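Uncharacterized protein (Archaeoglobus fulgidus, PDB 3LOT) probably cleaves 3-keto-5-aminohexanoate or a related beta-keto acid with the help of a bound zinc ion. Local coordinates at residues V49-R54 against E66-I71; I83-G88 against L107-A112; N167-E172 against G305-E310; E37-A42 against K76-V81. All blocks are in the same frame, centred on the assembly; numbering follows the deposited sequence. Where two conformers were deposited one is given.

Contact 1 of 4, residues V49-R54 against E66-I71. With ZN (zinc ion), chain P.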
loop_
_atom_site.group_PDB
_atom_site.type_symbol
_atom_site.label_atom_id
_atom_site.label_comp_id
_atom_site.label_asym_id
_atom_site.label_seq_id
_atom_site.Cartn_x
_atom_site.Cartn_y
_atom_site.Cartn_z
ATOM N N VAL D 49 22.520 -19.347 13.670
ATOM C CA VAL D 49 21.608 -20.006 14.567
ATOM C C VAL D 49 21.220 -19.061 15.701
ATOM O O VAL D 49 22.050 -18.299 16.227
ATOM C CB VAL D 49 22.171 -21.334 15.127
ATOM C CG1 VAL D 49 22.313 -22.310 14.027
ATOM C CG2 VAL D 49 23.463 -21.160 15.888
ATOM N N HIS D 50 19.951 -19.133 16.078
ATOM C CA HIS D 50 19.432 -18.317 17.157
ATOM C C HIS D 50 19.122 -19.169 18.384
ATOM O O HIS D 50 18.371 -20.103 18.282
ATOM C CB HIS D 50 18.211 -17.572 16.665
ATOM C CG HIS D 50 17.593 -16.720 17.699
ATOM N ND1 HIS D 50 18.271 -15.691 18.317
ATOM C CD2 HIS D 50 16.359 -16.759 18.261
ATOM C CE1 HIS D 50 17.470 -15.118 19.196
ATOM N NE2 HIS D 50 16.303 -15.729 19.159
ATOM N N ILE D 51 19.747 -18.830 19.516
ATOM C CA ILE D 51 19.796 -19.693 20.706
ATOM C C ILE D 51 19.050 -19.097 21.922
ATOM O O ILE D 51 19.287 -17.935 22.294
ATOM C CB ILE D 51 21.283 -20.011 21.111
ATOM C CG1 ILE D 51 22.019 -20.763 19.968
ATOM C CG2 ILE D 51 21.368 -20.788 22.448
ATOM C CD1 ILE D 51 21.327 -22.019 19.414
ATOM N N HIS D 52 18.118 -19.877 22.467
ATOM C CA HIS D 52 17.628 -19.744 23.841
ATOM C C HIS D 52 18.130 -20.911 24.714
ATOM O O HIS D 52 18.450 -21.984 24.212
ATOM C CB HIS D 52 16.108 -19.822 23.914
ATOM C CG HIS D 52 15.384 -18.668 23.289
ATOM N ND1 HIS D 52 14.406 -17.951 23.961
ATOM C CD2 HIS D 52 15.460 -18.130 22.050
ATOM C CE1 HIS D 52 13.939 -17.008 23.169
ATOM N NE2 HIS D 52 14.566 -17.090 22.012
ATOM N N ALA D 53 18.132 -20.695 26.026
ATOM C CA ALA D 53 18.380 -21.760 26.998
ATOM C C ALA D 53 17.043 -22.283 27.544
ATOM O O ALA D 53 16.056 -21.545 27.628
ATOM C CB ALA D 53 19.230 -21.217 28.139
ATOM N N ARG D 54 17.055 -23.549 27.947
ATOM C CA ARG D 54 15.969 -24.202 28.636
ATOM C C ARG D 54 16.569 -25.062 29.753
ATOM O O ARG D 54 17.624 -25.687 29.590
ATOM C CB ARG D 54 15.225 -25.122 27.695
ATOM C CG ARG D 54 14.372 -24.397 26.700
ATOM C CD ARG D 54 13.726 -25.363 25.800
ATOM N NE ARG D 54 12.841 -24.706 24.843
ATOM C CZ ARG D 54 11.601 -24.278 25.082
ATOM N NH1 ARG D 54 11.029 -24.349 26.277
ATOM N NH2 ARG D 54 10.940 -23.692 24.118
ATOM N N GLU D 66 25.134 -19.460 32.587
ATOM C CA GLU D 66 25.981 -20.648 32.522
ATOM C C GLU D 66 25.470 -21.711 31.557
ATOM O O GLU D 66 26.288 -22.428 30.948
ATOM C CB GLU D 66 26.251 -21.240 33.891
ATOM C CG GLU D 66 27.221 -20.360 34.749
ATOM C CD GLU D 66 28.070 -19.306 33.971
ATOM O OE1 GLU D 66 28.813 -19.660 33.009
ATOM O OE2 GLU D 66 28.010 -18.109 34.378
ATOM N N VAL D 67 24.154 -21.764 31.378
ATOM C CA VAL D 67 23.561 -22.677 30.400
ATOM C C VAL D 67 23.796 -22.146 28.989
ATOM O O VAL D 67 24.247 -22.866 28.079
ATOM C CB VAL D 67 22.039 -22.925 30.686
ATOM C CG1 VAL D 67 21.425 -23.868 29.647
ATOM C CG2 VAL D 67 21.857 -23.520 32.139
ATOM N N PHE D 68 23.521 -20.871 28.794
ATOM C CA PHE D 68 24.040 -20.220 27.578
ATOM C C PHE D 68 25.515 -20.467 27.309
ATOM O O PHE D 68 25.904 -20.745 26.166
ATOM C CB PHE D 68 23.811 -18.723 27.613
ATOM C CG PHE D 68 22.433 -18.330 27.227
ATOM C CD1 PHE D 68 22.060 -18.329 25.886
ATOM C CD2 PHE D 68 21.516 -17.949 28.187
ATOM C CE1 PHE D 68 20.797 -17.949 25.494
ATOM C CE2 PHE D 68 20.252 -17.558 27.825
ATOM C CZ PHE D 68 19.877 -17.558 26.461
ATOM N N ARG D 69 26.340 -20.322 28.334
ATOM C CA ARG D 69 27.786 -20.412 28.122
ATOM C C ARG D 69 28.131 -21.812 27.615
ATOM O O ARG D 69 28.899 -21.964 26.647
ATOM C CB ARG D 69 28.587 -20.051 29.357
ATOM C CG ARG D 69 30.086 -19.916 29.032
ATOM C CD ARG D 69 30.921 -19.630 30.222
ATOM N NE ARG D 69 30.369 -18.600 31.095
ATOM C CZ ARG D 69 30.491 -17.290 30.911
ATOM N NH1 ARG D 69 31.126 -16.792 29.844
ATOM N NH2 ARG D 69 29.962 -16.456 31.804
ATOM N N TYR D 70 27.526 -22.814 28.242
ATOM C CA TYR D 70 27.734 -24.190 27.837
ATOM C C TYR D 70 27.293 -24.435 26.399
ATOM O O TYR D 70 28.065 -24.977 25.609
ATOM C CB TYR D 70 27.034 -25.154 28.807
ATOM C CG TYR D 70 27.129 -26.594 28.409
ATOM C CD1 TYR D 70 28.218 -27.392 28.807
ATOM C CD2 TYR D 70 26.135 -27.169 27.644
ATOM C CE1 TYR D 70 28.288 -28.745 28.427
ATOM C CE2 TYR D 70 26.193 -28.469 27.251
ATOM C CZ TYR D 70 27.267 -29.264 27.621
ATOM O OH TYR D 70 27.270 -30.584 27.223
ATOM N N ILE D 71 26.055 -24.069 26.075
ATOM C CA ILE D 71 25.493 -24.281 24.738
ATOM C C ILE D 71 26.340 -23.613 23.646
ATOM O O ILE D 71 26.728 -24.234 22.648
ATOM C CB ILE D 71 24.056 -23.742 24.636
ATOM C CG1 ILE D 71 23.141 -24.528 25.576
ATOM C CG2 ILE D 71 23.541 -23.850 23.219
ATOM C CD1 ILE D 71 21.740 -24.009 25.671
HETATM ZN ZN ZN P . 14.051 -15.959 20.048
#

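Contact 2 of 4, residues I83-G88 against L107-A112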
loop_
_atom_site.group_PDB
_atom_site.type_symbol
_atom_site.label_atom_id
_atom_site.label_comp_id
_atom_site.label_asym_id
_atom_site.label_seq_id
_atom_site.Cartn_x
_atom_site.Cartn_y
_atom_site.Cartn_z
ATOM N N ILE D 83 26.564 -17.503 16.066
ATOM C CA ILE D 83 25.723 -17.839 17.212
ATOM C C ILE D 83 25.067 -16.566 17.730
ATOM O O ILE D 83 25.727 -15.668 18.323
ATOM C CB ILE D 83 26.540 -18.523 18.343
ATOM C CG1 ILE D 83 27.256 -19.797 17.811
ATOM C CG2 ILE D 83 25.597 -18.764 19.533
ATOM C CD1 ILE D 83 28.390 -20.349 18.699
ATOM N N ASN D 84 23.795 -16.437 17.410
ATOM C CA ASN D 84 22.959 -15.291 17.803
ATOM C C ASN D 84 22.224 -15.669 19.087
ATOM O O ASN D 84 21.443 -16.628 19.081
ATOM C CB ASN D 84 21.953 -15.032 16.659
ATOM C CG ASN D 84 20.962 -13.878 16.944
ATOM O OD1 ASN D 84 20.471 -13.742 18.052
ATOM N ND2 ASN D 84 20.614 -13.094 15.900
ATOM N N VAL D 85 22.429 -14.886 20.142
ATOM C CA VAL D 85 21.839 -15.148 21.456
ATOM C C VAL D 85 20.606 -14.253 21.724
ATOM O O VAL D 85 20.596 -13.079 21.378
ATOM C CB VAL D 85 22.905 -14.900 22.531
ATOM C CG1 VAL D 85 22.387 -15.255 23.894
ATOM C CG2 VAL D 85 24.144 -15.700 22.185
ATOM N N THR D 86 19.576 -14.805 22.352
ATOM C CA THR D 86 18.427 -14.003 22.717
ATOM C C THR D 86 18.719 -13.182 23.971
ATOM O O THR D 86 19.442 -13.595 24.875
ATOM C CB THR D 86 17.211 -14.858 22.980
ATOM O OG1 THR D 86 16.069 -14.010 23.114
ATOM C CG2 THR D 86 17.410 -15.674 24.282
ATOM N N THR D 87 18.188 -11.977 23.979
ATOM C CA THR D 87 17.981 -11.219 25.199
ATOM C C THR D 87 16.486 -11.009 25.406
ATOM O O THR D 87 16.103 -10.284 26.318
ATOM C CB THR D 87 18.676 -9.817 25.177
ATOM O OG1 THR D 87 18.014 -8.949 24.255
ATOM C CG2 THR D 87 20.122 -9.932 24.792
ATOM N N GLY D 88 15.655 -11.627 24.558
ATOM C CA GLY D 88 14.183 -11.575 24.690
ATOM C C GLY D 88 13.637 -12.735 25.524
ATOM O O GLY D 88 12.654 -12.583 26.261
ATOM N N LEU D 107 28.853 -13.342 27.733
ATOM C CA LEU D 107 29.300 -14.100 26.557
ATOM C C LEU D 107 29.926 -13.258 25.445
ATOM O O LEU D 107 30.634 -13.805 24.605
ATOM C CB LEU D 107 28.165 -14.966 25.964
ATOM C CG LEU D 107 27.881 -16.341 26.604
ATOM C CD1 LEU D 107 27.501 -16.196 28.010
ATOM C CD2 LEU D 107 26.816 -17.079 25.833
ATOM N N LYS D 108 29.667 -11.961 25.421
ATOM C CA LYS D 108 30.106 -11.087 24.314
ATOM C C LYS D 108 29.926 -11.726 22.943
ATOM O O LYS D 108 30.881 -11.933 22.209
ATOM C CB LYS D 108 31.564 -10.659 24.540
ATOM C CG LYS D 108 31.809 -9.993 25.862
ATOM C CD LYS D 108 33.280 -9.704 26.047
ATOM C CE LYS D 108 33.553 -8.617 27.031
ATOM N NZ LYS D 108 32.845 -8.831 28.319
ATOM N N PRO D 109 28.678 -12.085 22.594
ATOM C CA PRO D 109 28.446 -12.728 21.327
ATOM C C PRO D 109 28.592 -11.749 20.169
ATOM O O PRO D 109 28.587 -10.526 20.365
ATOM C CB PRO D 109 26.968 -13.197 21.419
ATOM C CG PRO D 109 26.334 -12.223 22.376
ATOM C CD PRO D 109 27.430 -11.837 23.344
ATOM N N GLU D 110 28.709 -12.301 18.972
ATOM C CA GLU D 110 28.807 -11.508 17.756
ATOM C C GLU D 110 27.530 -10.735 17.463
ATOM O O GLU D 110 27.586 -9.642 16.909
ATOM C CB GLU D 110 29.119 -12.393 16.548
ATOM C CG GLU D 110 30.508 -13.107 16.556
ATOM C CD GLU D 110 30.801 -13.776 15.228
ATOM O OE1 GLU D 110 30.379 -14.942 15.043
ATOM O OE2 GLU D 110 31.424 -13.148 14.347
ATOM N N ILE D 111 26.388 -11.342 17.756
ATOM C CA ILE D 111 25.092 -10.737 17.470
ATOM C C ILE D 111 24.123 -11.285 18.535
ATOM O O ILE D 111 24.290 -12.421 19.039
ATOM C CB ILE D 111 24.685 -11.046 15.991
ATOM C CG1 ILE D 111 23.345 -10.399 15.607
ATOM C CG2 ILE D 111 24.663 -12.598 15.706
ATOM C CD1 ILE D 111 23.197 -10.221 14.145
ATOM N N ALA D 112 23.170 -10.467 18.941
ATOM C CA ALA D 112 22.145 -10.887 19.887
ATOM C C ALA D 112 20.846 -10.124 19.637
ATOM O O ALA D 112 20.862 -9.057 19.019
ATOM C CB ALA D 112 22.580 -10.719 21.293
HETATM O O HOH W 1 28.289 -15.198 18.971
HETATM O O HOH W 2 29.330 -16.766 16.923
#

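Contact 3 of 4, residues N167-E172 against G305-E310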
loop_
_atom_site.group_PDB
_atom_site.type_symbol
_atom_site.label_atom_id
_atom_site.label_comp_id
_atom_site.label_asym_id
_atom_site.label_seq_id
_atom_site.Cartn_x
_atom_site.Cartn_y
_atom_site.Cartn_z
ATOM N N ASN D 167 30.309 -4.463 24.563
ATOM C CA ASN D 167 30.757 -5.834 24.393
ATOM C C ASN D 167 30.892 -6.197 22.925
ATOM O O ASN D 167 31.036 -7.388 22.576
ATOM C CB ASN D 167 29.779 -6.779 25.103
ATOM C CG ASN D 167 29.751 -6.549 26.598
ATOM O OD1 ASN D 167 30.683 -6.971 27.302
ATOM N ND2 ASN D 167 28.687 -5.900 27.103
ATOM N N ASP D 168 30.861 -5.172 22.064
ATOM C CA ASP D 168 31.116 -5.345 20.651
ATOM C C ASP D 168 30.151 -6.404 20.126
ATOM O O ASP D 168 30.542 -7.343 19.425
ATOM C CB ASP D 168 32.579 -5.754 20.459
ATOM C CG ASP D 168 33.045 -5.615 19.034
ATOM O OD1 ASP D 168 32.309 -5.026 18.243
ATOM O OD2 ASP D 168 34.152 -6.109 18.683
ATOM N N THR D 169 28.877 -6.262 20.485
ATOM C CA THR D 169 27.826 -7.169 20.007
ATOM C C THR D 169 26.886 -6.418 19.070
ATOM O O THR D 169 26.450 -5.318 19.382
ATOM C CB THR D 169 27.039 -7.752 21.175
ATOM O OG1 THR D 169 27.914 -8.467 22.057
ATOM C CG2 THR D 169 25.921 -8.704 20.678
ATOM N N LYS D 170 26.576 -7.000 17.915
ATOM C CA LYS D 170 25.675 -6.354 16.981
ATOM C C LYS D 170 24.233 -6.597 17.404
ATOM O O LYS D 170 23.840 -7.741 17.647
ATOM C CB LYS D 170 25.810 -6.862 15.560
ATOM C CG LYS D 170 24.999 -5.985 14.596
ATOM C CD LYS D 170 25.249 -6.271 13.154
ATOM C CE LYS D 170 24.446 -5.304 12.213
ATOM N NZ LYS D 170 24.976 -3.924 12.227
ATOM N N PRO D 171 23.429 -5.527 17.446
ATOM C CA PRO D 171 22.011 -5.696 17.674
ATOM C C PRO D 171 21.264 -6.226 16.456
ATOM O O PRO D 171 21.405 -5.733 15.334
ATOM C CB PRO D 171 21.537 -4.261 18.001
ATOM C CG PRO D 171 22.762 -3.494 18.242
ATOM C CD PRO D 171 23.814 -4.107 17.459
ATOM N N GLU D 172 20.443 -7.231 16.694
ATOM C CA GLU D 172 19.461 -7.646 15.717
ATOM C C GLU D 172 18.137 -7.180 16.276
ATOM O O GLU D 172 17.697 -7.690 17.297
ATOM C CB GLU D 172 19.455 -9.150 15.554
ATOM C CG GLU D 172 18.401 -9.611 14.559
ATOM C CD GLU D 172 18.446 -11.079 14.274
ATOM O OE1 GLU D 172 17.862 -11.832 15.057
ATOM O OE2 GLU D 172 18.982 -11.466 13.227
ATOM N N GLY D 305 28.752 -7.303 9.159
ATOM C CA GLY D 305 29.884 -6.643 9.844
ATOM C C GLY D 305 30.172 -7.163 11.245
ATOM O O GLY D 305 30.329 -6.390 12.173
ATOM N N LEU D 306 30.222 -8.487 11.395
ATOM C CA LEU D 306 30.354 -9.117 12.703
ATOM C C LEU D 306 31.810 -9.289 13.077
ATOM O O LEU D 306 32.668 -9.303 12.204
ATOM C CB LEU D 306 29.637 -10.462 12.729
ATOM C CG LEU D 306 28.140 -10.403 12.428
ATOM C CD1 LEU D 306 27.495 -11.785 12.673
ATOM C CD2 LEU D 306 27.587 -9.290 13.319
ATOM N N LYS D 307 32.089 -9.454 14.361
ATOM C CA LYS D 307 33.487 -9.346 14.840
ATOM C C LYS D 307 34.373 -10.562 14.594
ATOM O O LYS D 307 35.636 -10.438 14.529
ATOM C CB LYS D 307 33.526 -8.931 16.299
ATOM C CG LYS D 307 33.089 -9.969 17.331
ATOM C CD LYS D 307 32.905 -9.319 18.666
ATOM C CE LYS D 307 32.203 -10.221 19.657
ATOM N NZ LYS D 307 32.088 -9.565 20.975
ATOM N N GLY D 308 33.760 -11.727 14.435
ATOM C CA GLY D 308 34.529 -12.958 14.204
ATOM C C GLY D 308 34.240 -14.041 15.227
ATOM O O GLY D 308 33.953 -13.754 16.394
ATOM N N LYS D 309 34.353 -15.296 14.796
ATOM C CA LYS D 309 33.907 -16.454 15.620
ATOM C C LYS D 309 34.696 -16.596 16.899
ATOM O O LYS D 309 34.179 -17.056 17.924
ATOM C CB LYS D 309 33.948 -17.788 14.811
ATOM C CG LYS D 309 35.331 -18.361 14.489
ATOM C CD LYS D 309 35.241 -19.508 13.461
ATOM C CE LYS D 309 36.635 -19.929 12.932
ATOM N NZ LYS D 309 36.639 -20.630 11.573
ATOM N N GLU D 310 35.954 -16.200 16.841
ATOM C CA GLU D 310 36.841 -16.330 17.995
ATOM C C GLU D 310 36.963 -15.067 18.861
ATOM O O GLU D 310 37.698 -15.074 19.829
ATOM C CB GLU D 310 38.254 -16.696 17.520
ATOM C CG GLU D 310 38.385 -18.076 16.890
ATOM C CD GLU D 310 38.141 -19.184 17.879
ATOM O OE1 GLU D 310 38.014 -18.944 19.115
ATOM O OE2 GLU D 310 38.042 -20.312 17.403
HETATM O O HOH W 3 28.094 -3.965 11.640
#

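Contact 4 of 4, residues E37-A42 against K76-V81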
loop_
_atom_site.group_PDB
_atom_site.type_symbol
_atom_site.label_atom_id
_atom_site.label_comp_id
_atom_site.label_asym_id
_atom_site.label_seq_id
_atom_site.Cartn_x
_atom_site.Cartn_y
_atom_site.Cartn_z
ATOM N N GLU D 37 21.223 -29.784 17.497
ATOM C CA GLU D 37 20.319 -29.232 16.501
ATOM C C GLU D 37 20.870 -27.980 15.856
ATOM O O GLU D 37 20.637 -27.789 14.690
ATOM C CB GLU D 37 18.981 -28.896 17.126
ATOM C CG GLU D 37 18.148 -30.098 17.362
ATOM C CD GLU D 37 17.441 -30.544 16.073
ATOM O OE1 GLU D 37 16.349 -29.965 15.723
ATOM O OE2 GLU D 37 18.003 -31.475 15.439
ATOM N N ALA D 38 21.613 -27.143 16.592
ATOM C CA ALA D 38 22.233 -25.965 16.002
ATOM C C ALA D 38 23.289 -26.390 14.943
ATOM O O ALA D 38 23.354 -25.805 13.862
ATOM C CB ALA D 38 22.868 -25.103 17.072
ATOM N N VAL D 39 24.120 -27.382 15.292
ATOM C CA VAL D 39 25.228 -27.867 14.433
ATOM C C VAL D 39 24.618 -28.531 13.186
ATOM O O VAL D 39 25.031 -28.280 12.031
ATOM C CB VAL D 39 26.206 -28.769 15.212
ATOM C CG1 VAL D 39 27.300 -29.307 14.291
ATOM C CG2 VAL D 39 26.831 -27.980 16.380
ATOM N N LYS D 40 23.582 -29.335 13.391
ATOM C CA LYS D 40 22.856 -29.886 12.250
ATOM C C LYS D 40 22.239 -28.796 11.360
ATOM O O LYS D 40 22.257 -28.924 10.152
ATOM C CB LYS D 40 21.788 -30.869 12.711
ATOM C CG LYS D 40 22.437 -32.162 13.277
ATOM C CD LYS D 40 21.448 -33.135 13.891
ATOM C CE LYS D 40 22.165 -34.046 14.922
ATOM N NZ LYS D 40 21.274 -35.089 15.493
ATOM N N ALA D 41 21.697 -27.739 11.951
ATOM C CA ALA D 41 21.086 -26.675 11.165
ATOM C C ALA D 41 22.116 -25.929 10.294
ATOM O O ALA D 41 21.884 -25.653 9.089
ATOM C CB ALA D 41 20.342 -25.698 12.104
ATOM N N ALA D 42 23.276 -25.669 10.902
ATOM C CA ALA D 42 24.419 -25.094 10.212
ATOM C C ALA D 42 24.839 -25.901 9.022
ATOM O O ALA D 42 25.068 -25.363 7.961
ATOM C CB ALA D 42 25.600 -24.946 11.176
ATOM N N LYS D 76 30.309 -23.818 19.213
ATOM C CA LYS D 76 31.556 -23.244 18.619
ATOM C C LYS D 76 32.673 -24.294 18.417
ATOM O O LYS D 76 33.416 -24.214 17.454
ATOM C CB LYS D 76 32.046 -22.060 19.467
ATOM C CG LYS D 76 33.321 -21.366 19.011
ATOM C CD LYS D 76 33.578 -20.201 19.946
ATOM C CE LYS D 76 34.957 -19.629 19.847
ATOM N NZ LYS D 76 35.914 -20.639 20.303
ATOM N N LYS D 77 32.766 -25.273 19.317
ATOM C CA LYS D 77 33.682 -26.394 19.122
ATOM C C LYS D 77 33.450 -27.150 17.825
ATOM O O LYS D 77 34.401 -27.610 17.206
ATOM C CB LYS D 77 33.559 -27.411 20.250
ATOM C CG LYS D 77 34.305 -27.021 21.488
ATOM C CD LYS D 77 34.138 -28.110 22.546
ATOM C CE LYS D 77 34.484 -27.565 23.910
ATOM N NZ LYS D 77 34.289 -28.613 24.939
ATOM N N GLN D 78 32.188 -27.324 17.448
ATOM C CA GLN D 78 31.835 -28.114 16.277
ATOM C C GLN D 78 31.622 -27.293 15.001
ATOM O O GLN D 78 31.722 -27.837 13.896
ATOM C CB GLN D 78 30.561 -28.904 16.547
ATOM C CG GLN D 78 30.701 -29.884 17.693
ATOM C CD GLN D 78 29.489 -30.738 17.791
ATOM O OE1 GLN D 78 29.053 -31.280 16.805
ATOM N NE2 GLN D 78 28.915 -30.842 18.977
ATOM N N SER D 79 31.335 -26.000 15.119
ATOM C CA SER D 79 30.891 -25.261 13.942
ATOM C C SER D 79 31.330 -23.816 13.957
ATOM O O SER D 79 31.473 -23.228 15.032
ATOM C CB SER D 79 29.358 -25.351 13.861
ATOM O OG SER D 79 28.872 -24.546 12.800
ATOM N N ASP D 80 31.551 -23.244 12.767
ATOM C CA ASP D 80 31.827 -21.807 12.624
ATOM C C ASP D 80 30.556 -20.952 12.455
ATOM O O ASP D 80 30.628 -19.756 12.215
ATOM C CB ASP D 80 32.865 -21.515 11.515
ATOM C CG ASP D 80 32.371 -21.799 10.116
ATOM O OD1 ASP D 80 31.336 -22.462 9.967
ATOM O OD2 ASP D 80 33.048 -21.362 9.134
ATOM N N VAL D 81 29.403 -21.587 12.571
ATOM C CA VAL D 81 28.132 -20.883 12.512
ATOM C C VAL D 81 28.115 -19.643 13.389
ATOM O O VAL D 81 28.711 -19.630 14.483
ATOM C CB VAL D 81 26.961 -21.819 12.932
ATOM C CG1 VAL D 81 27.006 -22.120 14.435
ATOM C CG2 VAL D 81 25.608 -21.222 12.501
#

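Contact 1 of 4, residues V49-R54 against E66-I71
The methyl group of Ala53 overlaps one face of the Phe68 ring, CB standing 4.0 Å from the ring centroid and 18° off its normal, a CH-pi contact displaced toward the CE2 side of the rim. The same Ala53 CB meets Val67 CG1 at 3.8 Å, so this small residue is packed against two successive residues of the helix. Phe68 holds its CG anti to its own carbonyl carbon (chi1 -81°), which swings the ring off the helix flank and over to the strand. There its edge takes over: CE1 comes within 3.5 Å of Ile51 O, which lies in the plane of the ring. Farther along the helix, Ile71 CG2 touches Ile51 CG2 at 3.8 Å, the two side chains crossing obliquely, while Ile71 CD1 sits beside His52 O, a buried carbonyl oxygen with no polar partner. This is a beta-alpha unit of the TIM barrel, helix 65-78 lying on the outside of strand 48-54. Ile51 and Ala53 serve the helix; His50 and His52 work on the other face of the strand, inside the barrel, where His50 NE2 binds the zinc ion at 2.4 Å and His52 NE2 binds it at 2.3 Å, together with Glu262. Replacing Phe68 by an alanine would take away both the face under Ala53 and the edge against Ile51 O, and would probably open a gap behind the strand that carries two of the zinc ligands. The ring also touches Val85 of the next strand and Val103 and Leu107 of helix 103-107.

Contact 2 of 4, residues I83-G88 against L107-A112
Neighbouring parallel strands of the zinc-bearing barrel meet here, and Val85 N gives a hydrogen bond to Ile111 O at 3.3 Å with an N-H...O angle of 161°; Val85 is also joined through its backbone to Thr113 of the same neighbouring strand. Beside this bond, Asn84 packs on Ile111: Asn84 CB is 3.8 Å from Ile111 CG2. The amide is carried across Ile111 because Asn84 CG is anti to the backbone N (chi1 178°), which puts Asn84 ND2 3.8 Å from Ile111 CG1. Its polar atoms reach elsewhere: OD1 accepts from His50 ND1, making Asn84 a second-shell residue that probably helps to orient this zinc ligand, and ND2 makes a weak bond to Glu172. Strands 82-85 and 111-115 are linked by a beta-alpha-beta crossover through helices 97-100 and 103-107, the repeating connection of a TIM barrel. Val85 and Ala112 share the sheet face opposite to Asn84 and Ile111, turned to helix 103-107. Val85 was modelled in two conformers, so the touch of its CG2 on Pro109 is less certain. Toward the start of strand 82-85, water fills in for direct bonds. One water donates to Ile83 O at 2.7 Å and accepts from Glu110 N. Another accepts from Ile83 N and donates to Glu110 OE1 at 2.8 Å, an oxygen that also pairs with Arg301. At the other end, past the ST turn that Thr86 makes, Thr87 CG2 rests near Ala112 CB.

Contact 3 of 4, residues N167-E172 against G305-E310
Lys307 starts with CG held between its own backbone N and carbonyl carbon (chi1 72°) and then runs out fully extended, which carries NZ past Asp168 to the end of helix 154-166. Asp168 in turn has CG anti to its backbone N (chi1 -165°), and this lays the carboxylate beside the middle of the lysine chain: OD2 is 3.4 Å from Lys307 CD. The charged ends do not meet, since Asp168 OD2 and Lys307 NZ stay 4.6 Å apart. What the ammonium group takes instead is backbone. Its strongest partner is Lys108 O, outside the two segments. Lys307 NZ also donates to Asp168 O at 3.1 Å, coming in from above the carbonyl plane, 61° out of it. A weak bond runs from Lys307 NZ to Asn167 O at 2.9 Å. Asp168, with positive phi, is the C-prime residue of a Schellman motif that closes the helix just before barrel strand 170-175. An apolar touch comes from the residue preceding Lys307, where Leu306 CD2 packs across Lys170 at about a right angle, 3.8 Å from Lys170 CB and equally close to CD. Lys170 then bends at its last torsion; its NZ bonds Pro196 O and a water at 3.2 Å, and that water makes only a weak bond to Gly305 O. The tail beyond helix 297-304 is thus fastened to the barrel in part through one ammonium group shared among carbonyl oxygens. Two of these lie just past the C-terminal end of a helix, whose partial negative charge would probably help to stabilise the lysine, with the nearby carboxylate adding a longer-range attraction.

Contact 4 of 4, residues E37-A42 against K76-V81
A side-chain amide oxygen rests here on methyl groups: Gln78 OE1 lies 3.6 Å from Val39 CG1, an apolar neighbour for a polar atom. Gln78 gets there with CG anti to its carbonyl carbon (chi1 -61°) and the chain extended beyond, so that it crosses Val39 at about a right angle; its CB meets Val39 CG2 at 3.8 Å, and the other end of the amide, NE2, is hydrogen-bonded to Glu36. With a glycine in place of Val39 both methyls would be missing, which would probably open a gap beside Gln78 and leave its side chain held mainly by Glu36. One helical turn on, the methyl of Ala42 fits between two residues of the loop: its CB is 3.7 Å from Ser79 OG and 3.8 Å from Val81 CB. Ser79 OG is itself tied down, accepting from Val81 N at 3.0 Å with an N-H...O angle of 164°. That bond makes an ST turn, which holds Ser79 and Val81 together as a pair facing Ala42, just where the chain leaves helix 65-78 to enter strand 82-85. Arg301 bonds Asp80 O in the same turn. The small Ala42 and Ser79 probably let helix 31-43 come close to the end of helix 65-78, side by side on the outside of the strands, as consecutive helices do in a TIM barrel.

From the N terminus, helix 31-43 opens contact 4, which closes only when the chain reaches 76-81. Contact 1 falls wholly within that span: strand 48-54 is met by helix 65-78, the helix whose end contact 4 also uses. Contact 2 follows in series, joining strand 82-85 to strand 111-115 across a short helical connection. Contact 3 comes last and spans far more chain, bringing the tail after helix 297-304 back to the start of strand 170-175. None of the four cross. Strands 48-54, 82-85, 111-115 and 170-175 are successive staves of one barrel, and the tail reaches contact 4 as well, through the Glu310-Lys76 salt bridge.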